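Local coordinates for 3-oxoacyl-[acyl-carrier-protein] synthase 3 (Micrococcus luteus NCTC 2665, PDB 4EWP) that probably catalyses the first condensation of fatty acid synthesis, joining an acyl-CoA primer to two carbons from malonyl-ACP, at residues A262-E265 and P266-A270. Residues are numbered along the deposited sequence; the frame is centred on the assembly and turned at random.
Sequences AGVE and PEDLA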
ATOM      1  N   ALA A 262      14.750  21.934   0.830  1.00 25.81           N
ATOM      2  CA  ALA A 262      14.666  22.259  -0.591  1.00 27.53           C
ATOM      3  C   ALA A 262      15.660  23.360  -0.958  1.00 30.75           C
ATOM      4  O   ALA A 262      16.075  23.484  -2.116  1.00 35.27           O
ATOM      5  CB  ALA A 262      13.235  22.665  -0.969  1.00 20.41           C
ATOM      6  N   GLY A 263      16.043  24.156   0.038  1.00 30.73           N
ATOM      7  CA  GLY A 263      16.885  25.314  -0.188  1.00 30.36           C
ATOM      8  C   GLY A 263      16.099  26.499  -0.728  1.00 35.57           C
ATOM      9  O   GLY A 263      16.549  27.205  -1.633  1.00 38.00           O
ATOM     10  N   VAL A 264      14.925  26.727  -0.149  1.00 35.16           N
ATOM     11  CA  VAL A 264      13.932  27.620  -0.729  1.00 37.82           C
ATOM     12  C   VAL A 264      13.272  28.458   0.368  1.00 40.39           C
ATOM     13  O   VAL A 264      13.109  27.991   1.496  1.00 43.36           O
ATOM     14  CB  VAL A 264      12.888  26.776  -1.533  1.00 37.40           C
ATOM     15  CG1 VAL A 264      11.531  27.434  -1.579  1.00 34.92           C
ATOM     16  CG2 VAL A 264      13.410  26.471  -2.939  1.00 38.32           C
ATOM     17  N   GLU A 265      12.931  29.705   0.053  1.00 41.22           N
ATOM     18  CA  GLU A 265      12.222  30.569   0.996  1.00 41.18           C
ATOM     19  C   GLU A 265      10.789  30.741   0.504  1.00 37.89           C
ATOM     20  O   GLU A 265      10.526  30.561  -0.684  1.00 35.06           O
ATOM     21  CB  GLU A 265      12.904  31.933   1.092  1.00 43.99           C
ATOM     22  CG  GLU A 265      14.408  31.877   1.341  1.00 50.65           C
ATOM     23  CD  GLU A 265      14.770  31.773   2.814  1.00 54.28           C
ATOM     24  OE1 GLU A 265      14.091  31.034   3.559  1.00 52.61           O
ATOM     25  OE2 GLU A 265      15.741  32.444   3.230  1.00 58.60           O
ATOM     26  N   PRO A 266       9.856  31.092   1.406  1.00 39.03           N
ATOM     27  CA  PRO A 266       8.448  31.282   1.021  1.00 41.46           C
ATOM     28  C   PRO A 266       8.271  32.262  -0.154  1.00 42.87           C
ATOM     29  O   PRO A 266       7.338  32.119  -0.952  1.00 43.19           O
ATOM     30  CB  PRO A 266       7.819  31.856   2.293  1.00 42.96           C
ATOM     31  CG  PRO A 266       8.681  31.343   3.392  1.00 39.71           C
ATOM     32  CD  PRO A 266      10.074  31.368   2.836  1.00 37.88           C
ATOM     33  N   GLU A 267       9.181  33.231  -0.251  1.00 40.29           N
ATOM     34  CA  GLU A 267       9.230  34.205  -1.337  1.00 43.70           C
ATOM     35  C   GLU A 267       9.498  33.564  -2.700  1.00 40.07           C
ATOM     36  O   GLU A 267       9.151  34.130  -3.732  1.00 42.86           O
ATOM     37  CB  GLU A 267      10.325  35.243  -1.047  1.00 52.55           C
ATOM     38  CG  GLU A 267      10.006  36.209   0.089  1.00 61.80           C
ATOM     39  CD  GLU A 267       9.871  35.549   1.477  1.00 70.06           C
ATOM     40  OE1 GLU A 267      10.065  34.325   1.622  1.00 73.03           O
ATOM     41  OE2 GLU A 267       9.565  36.268   2.452  1.00 73.94           O
ATOM     42  N   ASP A 268      10.140  32.399  -2.693  1.00 34.14           N
ATOM     43  CA  ASP A 268      10.449  31.655  -3.919  1.00 33.21           C
ATOM     44  C   ASP A 268       9.274  30.805  -4.415  1.00 33.65           C
ATOM     45  O   ASP A 268       9.296  30.299  -5.542  1.00 36.61           O
ATOM     46  CB  ASP A 268      11.667  30.756  -3.692  1.00 32.56           C
ATOM     47  CG  ASP A 268      12.919  31.543  -3.361  1.00 38.67           C
ATOM     48  OD1 ASP A 268      13.135  32.591  -4.014  1.00 41.11           O
ATOM     49  OD2 ASP A 268      13.677  31.122  -2.451  1.00 38.83           O
ATOM     50  N   LEU A 269       8.255  30.642  -3.575  1.00 30.93           N
ATOM     51  CA  LEU A 269       7.083  29.831  -3.932  1.00 30.03           C
ATOM     52  C   LEU A 269       6.138  30.567  -4.880  1.00 34.06           C
ATOM     53  O   LEU A 269       5.895  31.758  -4.716  1.00 35.52           O
ATOM     54  CB  LEU A 269       6.307  29.402  -2.678  1.00 26.41           C
ATOM     55  CG  LEU A 269       7.012  28.459  -1.695  1.00 28.92           C
ATOM     56  CD1 LEU A 269       6.161  28.184  -0.451  1.00 25.91           C
ATOM     57  CD2 LEU A 269       7.370  27.149  -2.398  1.00 27.56           C
ATOM     58  N   ALA A 270       5.605  29.857  -5.871  1.00 34.86           N
ATOM     59  CA  ALA A 270       4.511  30.387  -6.672  1.00 34.18           C
ATOM     60  C   ALA A 270       3.182  29.943  -6.078  1.00 32.42           C
ATOM     61  O   ALA A 270       2.149  30.563  -6.312  1.00 36.22           O
ATOM     62  CB  ALA A 270       4.615  29.921  -8.103  1.00 33.46           C
TER
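Asp268 reaches back to Glu265 and is tied to it twice. Its carboxylate atom OD2 accepts the backbone N-H of Glu265 (Glu265 N to Asp268 OD2, 3.0 Å), an almost straight bond that meets the oxygen on its anti side, 27° out of the carboxylate plane. In return Asp268 N donates to Glu265 O at 2.8 Å. This second bond, from a residue to the carbonyl three places before it, closes the first turn of the short 3-10 segment 266-268, and the Asp268 carboxylate folds back over that turn to take the N-H of Glu265 as well. Asp268 can do so because its chi1 of -62° swings CG beside its own backbone N and back over the start of the turn. Within the turn, Leu269 N bonds to Pro266 O, while Pro266, which has no N-H to offer, supplies a rigid first position.

The side chains of Glu265 and Asp268 run alongside each other in the same direction, their carboxylate planes 31° apart. They do not crowd charge on charge: Glu265 bends at chi2, and its OE1 stays 6.0 Å from Asp268 OD2. On the other flank Glu267 folds back until its OE1 lies 3.7 Å from Glu265 CB. Val264 slants across Asp268, its CG1 resting 3.9 Å from Asp268 CB, and the same methyl looks to Leu269 CD2 at 4.3 Å on the buried side.

Upstream, helix 240-262 ends in a Schellman motif at Gly263; the chain then runs extended through Val264 and Glu265 before the 3-10 turn leads into strand 269-274. Val264, Pro266 and Leu269 all lean on Leu259 of that helix; Val264 and Leu269 also touch strand 330-337, and Val3 of the second subunit packs on Val264 and Asp268.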